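Local coordinates for protein carboxynorspermidine decarboxylase (Campylobacter jejuni subsp. jejuni 81116, PDB 3N29) that decarboxylates carboxynorspermidine to norspermidine with the help of pyridoxal-5'-phosphate, as a two-chain member of the beta/alpha-barrel family of basic amino acid decarboxylases, at residues L199-L204 against K217-K222; K231-G236 against K256-K261; N291-A296 against M355-F360; N320-A325 against K331-K336. One frame throughout, in Å; residues are numbered along the deposited sequence.

In the fold
Contacts 1 and 2 are buried and belong to the eight-stranded beta/alpha barrel, whereas contacts 3 and 4 lie at the surface of the mixed sheet, away from the barrel; the centres of contacts 1 and 3 are about 46 Å apart. In contacts 1 and 2 consecutive barrel strands, 198-200 and 232-234, meet the helices that follow them through phenylalanine edges and faces, without a hydrogen bond between the paired segments. A salt bridge, E220 to K261, ties their helices together. Contact 3, on strand 354-360, is a lone salt bridge; contact 4, on its sheet neighbour 321-325, combines hydrogen bonds with packing round L324. Their backbones meet where E357 faces L324 and A325.

Contact 1 of 4, residues L199-L204 against K217-K222; sequences LHFHAL and KVFEEK. With PLP (pyridoxal-5'-phosphate), chain C.
F201 turns a ring edge onto the face of F219 in an edge-to-face pair, the centroids 5.0 Å apart and the planes inclined at 51°. The touching edge is the CD2-CE2 side of F201: CE2 comes within 3.9 Å of F219 CD2, and F201 CD2 stands over the middle of the F219 ring. L199 meets the far end of the same ring, its CD1 4.1 Å from F219 CZ. F219 reaches both residues because its CG lies anti to the backbone N (chi1 178°), which carries the ring off helix 209-223 toward the strand. Farther out, F201 also meets the ring of F235 and packs on L212, V215 and L216 of the same helix, while F219 touches V233 and F258.

H200, directed away from the helix, and H202 meet the cofactor. The H202 imidazole lies face-on to the pyridoxal ring, with H202 CE1 3.5 Å from PLP C4, and its ND1 is hydrogen-bonded to the backbone N of G237, which fixes the rotation of the ring. H200 meets the PLP methyl carbon C2A with its edge, CE1 to C2A 3.8 Å, and its NE2 bonds to E269. L199 and F201 thus pack on the helix, while H200 on the strand and H202 in the loop after it line the pyridoxal-5'-phosphate pocket, each imidazole held by another pocket residue.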
# COMPACT_ATOMS: atom_id res chain seq x y z
N LEU A 199 23.56 -16.47 15.75
CA LEU A 199 23.76 -15.45 14.72
C LEU A 199 22.75 -15.61 13.61
O LEU A 199 22.32 -16.77 13.29
CB LEU A 199 25.17 -15.56 14.17
CG LEU A 199 26.32 -15.23 15.13
CD1 LEU A 199 27.63 -15.57 14.43
CD2 LEU A 199 26.31 -13.71 15.65
N HIS A 200 22.37 -14.48 13.04
CA HIS A 200 21.32 -14.44 12.05
C HIS A 200 21.79 -13.64 10.84
O HIS A 200 22.42 -12.61 11.01
CB HIS A 200 20.10 -13.77 12.68
CG HIS A 200 18.95 -13.57 11.74
ND1 HIS A 200 18.88 -12.49 10.89
CD2 HIS A 200 17.79 -14.25 11.59
CE1 HIS A 200 17.76 -12.56 10.19
NE2 HIS A 200 17.06 -13.60 10.62
N PHE A 201 21.55 -14.12 9.63
CA PHE A 201 21.59 -13.26 8.44
C PHE A 201 20.32 -13.41 7.58
O PHE A 201 19.65 -14.44 7.62
CB PHE A 201 22.87 -13.40 7.59
CG PHE A 201 23.03 -14.73 6.90
CD1 PHE A 201 22.44 -14.97 5.66
CD2 PHE A 201 23.77 -15.73 7.52
CE1 PHE A 201 22.54 -16.23 5.06
CE2 PHE A 201 23.93 -17.00 6.95
CZ PHE A 201 23.32 -17.26 5.70
N HIS A 202 20.05 -12.36 6.80
CA HIS A 202 19.08 -12.41 5.73
C HIS A 202 19.59 -11.56 4.59
O HIS A 202 19.72 -10.33 4.70
CB HIS A 202 17.64 -12.06 6.21
CG HIS A 202 16.65 -11.92 5.10
ND1 HIS A 202 16.00 -13.00 4.53
CD2 HIS A 202 16.17 -10.81 4.45
CE1 HIS A 202 15.20 -12.57 3.57
NE2 HIS A 202 15.28 -11.24 3.50
N ALA A 203 19.91 -12.23 3.51
CA ALA A 203 20.73 -11.68 2.46
C ALA A 203 20.22 -12.02 1.06
O ALA A 203 20.91 -11.73 0.08
CB ALA A 203 22.18 -12.19 2.64
N LEU A 204 19.04 -12.63 0.93
CA LEU A 204 18.56 -13.12 -0.35
C LEU A 204 17.11 -12.72 -0.65
O LEU A 204 16.28 -12.59 0.28
CB LEU A 204 18.66 -14.66 -0.45
CG LEU A 204 20.08 -15.26 -0.29
CD1 LEU A 204 20.00 -16.78 -0.25
CD2 LEU A 204 21.00 -14.79 -1.42
N LYS A 217 29.78 -18.63 2.12
CA LYS A 217 31.22 -18.44 1.99
C LYS A 217 31.69 -17.11 2.59
O LYS A 217 32.72 -17.09 3.33
CB LYS A 217 31.68 -18.58 0.55
CG LYS A 217 31.49 -20.00 -0.02
CD LYS A 217 32.21 -20.20 -1.37
CE LYS A 217 31.61 -21.39 -2.08
NZ LYS A 217 32.34 -21.93 -3.25
N VAL A 218 30.96 -16.02 2.29
CA VAL A 218 31.30 -14.70 2.80
C VAL A 218 31.03 -14.59 4.32
O VAL A 218 31.83 -14.06 5.08
CB VAL A 218 30.57 -13.58 2.03
CG1 VAL A 218 30.94 -12.19 2.62
CG2 VAL A 218 30.91 -13.67 0.56
N PHE A 219 29.93 -15.14 4.76
CA PHE A 219 29.62 -15.18 6.19
C PHE A 219 30.68 -15.92 7.02
O PHE A 219 31.07 -15.45 8.11
CB PHE A 219 28.26 -15.82 6.35
CG PHE A 219 27.81 -15.99 7.78
CD1 PHE A 219 27.56 -14.90 8.58
CD2 PHE A 219 27.61 -17.27 8.31
CE1 PHE A 219 27.11 -15.07 9.93
CE2 PHE A 219 27.15 -17.46 9.63
CZ PHE A 219 26.91 -16.35 10.45
N GLU A 220 31.12 -17.10 6.55
CA GLU A 220 32.17 -17.81 7.29
C GLU A 220 33.51 -17.09 7.25
O GLU A 220 34.27 -17.09 8.22
CB GLU A 220 32.33 -19.26 6.78
CG GLU A 220 31.05 -20.04 6.93
CD GLU A 220 31.24 -21.50 6.52
OE1 GLU A 220 32.16 -22.12 7.05
OE2 GLU A 220 30.46 -22.00 5.69
N GLU A 221 33.80 -16.46 6.13
CA GLU A 221 35.05 -15.75 6.01
C GLU A 221 35.07 -14.59 7.02
O GLU A 221 36.04 -14.45 7.76
CB GLU A 221 35.25 -15.29 4.58
CG GLU A 221 36.65 -14.90 4.23
CD GLU A 221 36.66 -13.65 3.38
OE1 GLU A 221 37.13 -13.71 2.23
OE2 GLU A 221 36.16 -12.60 3.86
N LYS A 222 34.00 -13.80 7.09
CA LYS A 222 33.99 -12.63 7.94
C LYS A 222 33.63 -12.87 9.42
O LYS A 222 34.11 -12.14 10.30
CB LYS A 222 33.05 -11.56 7.37
CG LYS A 222 33.58 -10.79 6.16
CD LYS A 222 32.42 -9.89 5.55
CE LYS A 222 32.90 -8.70 4.67
NZ LYS A 222 32.22 -8.62 3.32
N1 PLP C . 13.68 -13.26 7.39
C2 PLP C . 13.84 -11.90 7.40
C2A PLP C . 14.66 -11.25 8.48
C3 PLP C . 13.17 -11.14 6.39
O3 PLP C . 13.30 -9.75 6.39
C4 PLP C . 12.38 -11.77 5.41
C4A PLP C . 11.65 -10.93 4.38
C5 PLP C . 12.29 -13.17 5.40
C6 PLP C . 12.95 -13.88 6.41
C5A PLP C . 11.47 -13.90 4.36
O4P PLP C . 11.85 -13.56 3.05
P PLP C . 11.22 -14.25 1.78
O1P PLP C . 9.72 -14.09 1.91
O2P PLP C . 11.60 -15.75 1.83
O3P PLP C . 11.82 -13.66 0.59

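Contact 2 of 4, residues K231-G236 against K256-K261; sequences KWVNFG and KNFSDK
F235 and F258 form a T-shaped pair in which the edge of F235 is set against the face of F258. The planes stand at 89°, practically perpendicular, and the centroids are 5.2 Å apart. The point of contact is F235 CZ, the far end of its ring, which lies 3.8 Å from F258 CG and therefore sits over the part of the face nearest the helix backbone rather than over the ring centre. With the F258 CG anti to the backbone N (chi1 -172°), the ring extends from the helix and presents its face to F235.

V233 takes the edge of the same ring. Its CG2 comes to 3.9 Å from F258 CE2, close to the plane of the ring, and its CB and CG1 are almost as near. F258 is thus met by an aromatic edge over one face and by a branched aliphatic group at its rim, all through apolar contacts. Just beyond, the chain turns: N234 OD1 accepts from the backbone N of G236 at 2.9 Å, lying in the carbonyl plane, an Asx turn that begins where strand 232-234 ends. N234 ND2 in turn is held by E269.

The contact joins strand 232-234 to helix 248-262, the first two elements of a beta-alpha-beta unit completed by strand 265-268. V266 of that last strand packs against both phenylalanines, and helix 209-223 closes in from the preceding unit, its L216 touching F235 and its E220 touching F258.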
# COMPACT_ATOMS: atom_id res chain seq x y z
N LYS A 231 24.91 -21.60 19.69
CA LYS A 231 24.05 -22.74 19.71
C LYS A 231 23.26 -22.94 18.38
O LYS A 231 22.94 -24.09 17.97
CB LYS A 231 23.08 -22.57 20.88
CG LYS A 231 23.82 -22.45 22.27
CD LYS A 231 22.98 -23.01 23.43
CE LYS A 231 23.83 -23.40 24.65
NZ LYS A 231 22.97 -23.65 25.87
N TRP A 232 22.97 -21.83 17.70
CA TRP A 232 22.23 -21.82 16.43
C TRP A 232 22.65 -20.69 15.52
O TRP A 232 23.20 -19.67 15.96
CB TRP A 232 20.73 -21.69 16.67
CG TRP A 232 20.31 -20.58 17.62
CD1 TRP A 232 20.12 -20.68 18.96
CD2 TRP A 232 19.92 -19.24 17.25
NE1 TRP A 232 19.65 -19.49 19.46
CE2 TRP A 232 19.53 -18.59 18.42
CE3 TRP A 232 19.84 -18.57 16.04
CZ2 TRP A 232 19.11 -17.30 18.44
CZ3 TRP A 232 19.46 -17.25 16.03
CH2 TRP A 232 19.07 -16.62 17.23
N VAL A 233 22.37 -20.90 14.23
CA VAL A 233 22.51 -19.92 13.21
C VAL A 233 21.25 -19.94 12.34
O VAL A 233 20.75 -21.01 12.01
CB VAL A 233 23.78 -20.23 12.39
CG1 VAL A 233 23.93 -19.27 11.18
CG2 VAL A 233 25.03 -20.05 13.25
N ASN A 234 20.76 -18.77 11.96
CA ASN A 234 19.55 -18.60 11.16
C ASN A 234 19.95 -17.97 9.81
O ASN A 234 20.55 -16.87 9.79
CB ASN A 234 18.62 -17.68 11.95
CG ASN A 234 17.22 -17.59 11.35
OD1 ASN A 234 17.06 -17.47 10.14
ND2 ASN A 234 16.22 -17.63 12.19
N PHE A 235 19.69 -18.68 8.72
CA PHE A 235 20.16 -18.28 7.38
C PHE A 235 19.09 -17.41 6.67
O PHE A 235 19.14 -17.19 5.46
CB PHE A 235 20.26 -19.51 6.50
CG PHE A 235 21.39 -20.46 6.85
CD1 PHE A 235 22.28 -20.17 7.87
CD2 PHE A 235 21.57 -21.58 6.06
CE1 PHE A 235 23.31 -21.04 8.15
CE2 PHE A 235 22.62 -22.45 6.34
CZ PHE A 235 23.49 -22.16 7.38
N GLY A 236 18.11 -17.00 7.43
CA GLY A 236 17.08 -16.07 6.93
C GLY A 236 16.24 -16.65 5.79
O GLY A 236 16.05 -17.88 5.68
N LYS A 256 23.34 -29.11 6.21
CA LYS A 256 23.90 -30.25 6.99
C LYS A 256 25.43 -30.06 7.32
O LYS A 256 25.89 -30.24 8.47
CB LYS A 256 23.61 -31.54 6.23
CG LYS A 256 24.26 -32.74 6.82
CD LYS A 256 23.47 -34.06 6.55
CE LYS A 256 23.86 -35.08 7.62
NZ LYS A 256 23.08 -36.36 7.53
N ASN A 257 26.22 -29.72 6.31
CA ASN A 257 27.66 -29.41 6.52
C ASN A 257 27.89 -28.29 7.53
O ASN A 257 28.74 -28.35 8.39
CB ASN A 257 28.29 -29.08 5.17
CG ASN A 257 28.28 -30.28 4.26
OD1 ASN A 257 28.19 -31.40 4.75
ND2 ASN A 257 28.38 -30.08 2.98
N PHE A 258 27.08 -27.26 7.45
CA PHE A 258 27.33 -26.10 8.26
C PHE A 258 27.07 -26.48 9.70
O PHE A 258 27.87 -26.14 10.61
CB PHE A 258 26.45 -24.93 7.81
CG PHE A 258 26.77 -23.64 8.46
CD1 PHE A 258 27.60 -22.72 7.85
CD2 PHE A 258 26.27 -23.34 9.70
CE1 PHE A 258 27.90 -21.52 8.49
CE2 PHE A 258 26.57 -22.13 10.33
CZ PHE A 258 27.35 -21.24 9.73
N SER A 259 25.96 -27.18 9.91
CA SER A 259 25.53 -27.65 11.19
C SER A 259 26.62 -28.48 11.88
O SER A 259 26.95 -28.26 13.07
CB SER A 259 24.30 -28.57 11.02
OG SER A 259 23.85 -28.92 12.30
N ASP A 260 27.20 -29.37 11.09
CA ASP A 260 28.19 -30.35 11.59
C ASP A 260 29.50 -29.63 11.91
O ASP A 260 30.16 -29.92 12.91
CB ASP A 260 28.42 -31.42 10.55
CG ASP A 260 27.25 -32.37 10.42
OD1 ASP A 260 26.36 -32.32 11.31
OD2 ASP A 260 27.17 -33.13 9.43
N LYS A 261 29.87 -28.71 11.04
CA LYS A 261 31.17 -28.04 11.12
C LYS A 261 31.23 -27.27 12.42
O LYS A 261 32.23 -27.32 13.15
CB LYS A 261 31.34 -27.11 9.91
CG LYS A 261 32.67 -26.39 9.85
CD LYS A 261 32.80 -25.48 8.64
CE LYS A 261 34.12 -24.73 8.70
NZ LYS A 261 34.31 -23.85 7.53

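Contact 3 of 4, residues N291-A296 against M355-F360; sequences NEKQIA and MGEYAF
K293 and E357 join the two segments by a salt bridge, the single direct contact between them. K293 NZ donates to E357 OE1 at 2.7 Å, a short, charge-assisted bond, whereas E357 OE2 stands 3.7 Å from the same nitrogen, so the ammonium group grips one carboxylate oxygen rather than bridging both. The approach is from above the carboxylate plane, 46° out of it. K293 CE comes along with the nitrogen, 3.1 Å from E357 OE1.

The two side chains differ in shape and cross at about a right angle. E357 is stretched out, its CG anti to the backbone N (chi1 -169°), which carries the carboxylate over strand 340-345, where E357 packs on A341, toward K293; the lysine arrives by a chain bent at three successive bonds starting with CB-CG. Both residues are partly exposed, so solvent probably tempers the attraction.

Backbone bonding shapes the lysine end: N291 N donates to K293 O at 3.1 Å, holding the turn between strands 279-290 and 294-298. The second subunit packs on this turn, its R177 forming a salt bridge with E292 and its Y178 touching K293.

Strands 294-298 and 354-360 are not adjacent in the mixed sheet: strand 340-345 runs between them, parallel to the first and antiparallel to the second, and the K293-E357 pair spans it. On its other edge strand 354-360 pairs antiparallel with 321-325, where E357 packs on L324 and A325.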
# COMPACT_ATOMS: atom_id res chain seq x y z
N ASN A 291 -11.23 2.59 -26.15
CA ASN A 291 -10.49 3.81 -26.41
C ASN A 291 -9.28 3.38 -27.22
O ASN A 291 -8.23 3.16 -26.69
CB ASN A 291 -10.15 4.57 -25.13
CG ASN A 291 -9.52 5.92 -25.40
OD1 ASN A 291 -9.25 6.27 -26.52
ND2 ASN A 291 -9.23 6.63 -24.35
N GLU A 292 -9.49 3.19 -28.50
CA GLU A 292 -8.55 2.58 -29.41
C GLU A 292 -8.41 1.08 -29.14
O GLU A 292 -8.75 0.29 -29.98
CB GLU A 292 -7.22 3.32 -29.46
CG GLU A 292 -7.37 4.77 -29.90
CD GLU A 292 -6.07 5.44 -30.13
OE1 GLU A 292 -5.60 6.11 -29.24
OE2 GLU A 292 -5.49 5.30 -31.20
N LYS A 293 -7.98 0.69 -27.95
CA LYS A 293 -8.00 -0.70 -27.53
C LYS A 293 -9.30 -1.06 -26.79
O LYS A 293 -10.00 -0.21 -26.35
CB LYS A 293 -6.83 -1.02 -26.64
CG LYS A 293 -5.58 -0.35 -27.02
CD LYS A 293 -4.37 -1.20 -26.91
CE LYS A 293 -4.53 -2.50 -27.72
NZ LYS A 293 -3.35 -2.87 -28.47
N GLN A 294 -9.59 -2.33 -26.68
CA GLN A 294 -10.65 -2.78 -25.83
C GLN A 294 -10.08 -2.78 -24.42
O GLN A 294 -8.97 -3.17 -24.19
CB GLN A 294 -11.10 -4.17 -26.20
CG GLN A 294 -11.64 -4.30 -27.58
CD GLN A 294 -12.94 -3.68 -27.70
OE1 GLN A 294 -13.89 -4.14 -27.15
NE2 GLN A 294 -13.00 -2.61 -28.40
N ILE A 295 -10.88 -2.27 -23.51
CA ILE A 295 -10.51 -2.15 -22.12
C ILE A 295 -11.54 -2.79 -21.22
O ILE A 295 -12.67 -2.42 -21.25
CB ILE A 295 -10.38 -0.67 -21.75
CG1 ILE A 295 -9.41 0.02 -22.68
CG2 ILE A 295 -9.94 -0.52 -20.33
CD1 ILE A 295 -9.46 1.45 -22.63
N ALA A 296 -11.11 -3.71 -20.37
CA ALA A 296 -11.97 -4.34 -19.41
C ALA A 296 -11.70 -3.71 -18.06
O ALA A 296 -10.59 -3.64 -17.62
CB ALA A 296 -11.69 -5.77 -19.35
N MET A 355 -3.51 -3.16 -15.17
CA MET A 355 -2.71 -4.34 -14.93
C MET A 355 -1.73 -4.68 -16.07
O MET A 355 -0.67 -5.27 -15.82
CB MET A 355 -3.59 -5.54 -14.64
CG MET A 355 -4.38 -5.49 -13.33
SD MET A 355 -5.77 -4.17 -13.23
CE MET A 355 -6.67 -4.81 -11.68
N GLY A 356 -2.11 -4.33 -17.31
CA GLY A 356 -1.36 -4.64 -18.50
C GLY A 356 -2.28 -4.98 -19.67
O GLY A 356 -3.51 -4.87 -19.54
N GLU A 357 -1.70 -5.33 -20.83
CA GLU A 357 -2.45 -5.71 -22.01
C GLU A 357 -2.26 -7.21 -22.22
O GLU A 357 -1.12 -7.68 -22.15
CB GLU A 357 -1.91 -4.98 -23.25
CG GLU A 357 -2.80 -5.13 -24.40
CD GLU A 357 -2.19 -4.55 -25.71
OE1 GLU A 357 -2.73 -4.88 -26.82
OE2 GLU A 357 -1.17 -3.82 -25.62
N TYR A 358 -3.36 -7.95 -22.36
CA TYR A 358 -3.30 -9.39 -22.42
C TYR A 358 -4.11 -9.92 -23.59
O TYR A 358 -5.10 -9.28 -24.05
CB TYR A 358 -3.91 -9.99 -21.13
CG TYR A 358 -3.26 -9.60 -19.80
CD1 TYR A 358 -2.45 -10.49 -19.12
CD2 TYR A 358 -3.48 -8.33 -19.22
CE1 TYR A 358 -1.88 -10.16 -17.90
CE2 TYR A 358 -2.88 -7.99 -17.95
CZ TYR A 358 -2.09 -8.91 -17.32
OH TYR A 358 -1.55 -8.60 -16.09
N ALA A 359 -3.69 -11.09 -24.07
CA ALA A 359 -4.27 -11.76 -25.19
C ALA A 359 -5.04 -12.93 -24.63
O ALA A 359 -4.47 -13.72 -23.83
CB ALA A 359 -3.19 -12.29 -26.11
N PHE A 360 -6.30 -13.03 -25.07
CA PHE A 360 -7.20 -14.15 -24.74
C PHE A 360 -7.61 -14.90 -26.03
O PHE A 360 -7.55 -14.32 -27.13
CB PHE A 360 -8.46 -13.61 -24.04
CG PHE A 360 -8.21 -12.96 -22.70
CD1 PHE A 360 -8.40 -13.67 -21.51
CD2 PHE A 360 -7.82 -11.63 -22.62
CE1 PHE A 360 -8.23 -13.06 -20.26
CE2 PHE A 360 -7.60 -11.04 -21.37
CZ PHE A 360 -7.79 -11.75 -20.20

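Contact 4 of 4, residues N320-A325 against K331-K336; sequences NARILA and KISDLK
L324 O is gripped by two successive backbone amides, I332 N at 2.9 Å and S333 N at 3.1 Å, both coming from the same face of its carbonyl plane. One residue back, I323 O accepts a 2.7 Å bond from S333 OG. The serine hydroxyl sits between its own backbone N and carbonyl carbon (chi1 68°), turned to the strand, where it also accepts from R322 NH1 at 3.1 Å. R322 NH2 reaches D334 O at 2.9 Å, so the guanidinium bridges hydroxyl and carbonyl, both tilted from its plane, while its NE forms a salt bridge with E339. The strand is irregular here: L324 and A325 both face E357 of the neighbouring strand 354-360, a classic beta bulge, and A325 makes a lone beta bridge with K331 as the chain doubles back after strand 321-325. Apolar groups fill in beside these bonds. I323 CG2 lies 3.8 Å from I332 CB, the two side chains running alongside and pointing the same way. L324 CD2 rests 3.6 Å from L335 N, against the D334-L335 peptide. Within the loop, K331 NZ meets D334 OD1 on its syn side at 2.8 Å, a salt bridge between two exposed residues.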
# COMPACT_ATOMS: atom_id res chain seq x y z
N ASN A 320 -5.25 -18.45 -18.63
CA ASN A 320 -5.70 -18.55 -20.02
C ASN A 320 -5.40 -17.33 -20.84
O ASN A 320 -6.00 -17.14 -21.86
CB ASN A 320 -7.21 -18.84 -20.13
CG ASN A 320 -7.61 -20.11 -19.44
OD1 ASN A 320 -6.91 -21.11 -19.53
ND2 ASN A 320 -8.71 -20.07 -18.68
N ALA A 321 -4.50 -16.47 -20.40
CA ALA A 321 -4.12 -15.31 -21.20
C ALA A 321 -2.62 -15.22 -21.33
O ALA A 321 -1.86 -15.83 -20.51
CB ALA A 321 -4.72 -14.00 -20.57
N ARG A 322 -2.16 -14.43 -22.29
CA ARG A 322 -0.73 -14.14 -22.42
C ARG A 322 -0.51 -12.65 -22.27
O ARG A 322 -1.26 -11.87 -22.81
CB ARG A 322 -0.14 -14.61 -23.75
CG ARG A 322 -0.44 -16.10 -24.12
CD ARG A 322 0.18 -16.64 -25.43
NE ARG A 322 -0.14 -15.71 -26.53
CZ ARG A 322 0.63 -14.66 -26.89
NH1 ARG A 322 1.81 -14.42 -26.30
NH2 ARG A 322 0.22 -13.87 -27.84
N ILE A 323 0.56 -12.28 -21.61
CA ILE A 323 0.95 -10.83 -21.50
C ILE A 323 1.46 -10.35 -22.87
O ILE A 323 2.42 -10.93 -23.46
CB ILE A 323 2.01 -10.60 -20.42
CG1 ILE A 323 1.51 -10.99 -19.02
CG2 ILE A 323 2.60 -9.14 -20.52
CD1 ILE A 323 2.66 -11.20 -18.04
N LEU A 324 0.84 -9.29 -23.39
CA LEU A 324 1.30 -8.61 -24.61
C LEU A 324 2.16 -7.37 -24.28
O LEU A 324 3.10 -7.12 -24.97
CB LEU A 324 0.14 -8.11 -25.44
CG LEU A 324 -0.77 -9.24 -25.97
CD1 LEU A 324 -2.11 -8.62 -26.46
CD2 LEU A 324 -0.14 -10.08 -27.06
N ALA A 325 1.82 -6.63 -23.21
CA ALA A 325 2.50 -5.39 -22.87
C ALA A 325 2.20 -5.09 -21.43
O ALA A 325 1.10 -5.41 -20.94
CB ALA A 325 2.08 -4.23 -23.74
N LYS A 331 6.81 -3.76 -24.46
CA LYS A 331 6.31 -4.82 -25.33
C LYS A 331 6.85 -6.14 -24.86
O LYS A 331 8.07 -6.26 -24.69
CB LYS A 331 6.72 -4.58 -26.80
CG LYS A 331 5.99 -5.50 -27.74
CD LYS A 331 6.21 -5.12 -29.21
CE LYS A 331 5.63 -6.26 -30.07
NZ LYS A 331 5.57 -5.90 -31.48
N ILE A 332 5.95 -7.10 -24.65
CA ILE A 332 6.28 -8.40 -24.16
C ILE A 332 6.09 -9.46 -25.25
O ILE A 332 6.95 -10.33 -25.40
CB ILE A 332 5.53 -8.71 -22.85
CG1 ILE A 332 5.96 -7.74 -21.72
CG2 ILE A 332 5.81 -10.17 -22.36
CD1 ILE A 332 7.35 -7.76 -21.47
N SER A 333 5.00 -9.40 -26.02
CA SER A 333 4.78 -10.32 -27.14
C SER A 333 3.74 -9.77 -28.09
O SER A 333 3.14 -8.71 -27.85
CB SER A 333 4.33 -11.69 -26.61
OG SER A 333 3.03 -11.59 -26.04
N ASP A 334 3.55 -10.47 -29.21
CA ASP A 334 2.64 -10.06 -30.23
C ASP A 334 1.36 -10.87 -30.19
O ASP A 334 1.39 -12.02 -29.80
CB ASP A 334 3.29 -10.27 -31.57
CG ASP A 334 4.38 -9.27 -31.82
OD1 ASP A 334 3.99 -8.09 -32.02
OD2 ASP A 334 5.57 -9.67 -31.84
N LEU A 335 0.26 -10.23 -30.62
CA LEU A 335 -1.03 -10.87 -30.71
C LEU A 335 -0.95 -11.99 -31.77
O LEU A 335 -0.36 -11.79 -32.81
CB LEU A 335 -2.08 -9.84 -31.10
CG LEU A 335 -3.55 -10.26 -31.03
CD1 LEU A 335 -3.93 -10.79 -29.61
CD2 LEU A 335 -4.41 -9.07 -31.46
N LYS A 336 -1.46 -13.18 -31.46
CA LYS A 336 -1.54 -14.22 -32.48
C LYS A 336 -2.88 -14.15 -33.21
O LYS A 336 -3.81 -13.45 -32.84
CB LYS A 336 -1.29 -15.58 -31.89
CG LYS A 336 0.07 -15.71 -31.21
CD LYS A 336 0.25 -17.10 -30.61
CE LYS A 336 1.71 -17.38 -30.31
NZ LYS A 336 2.13 -18.73 -30.84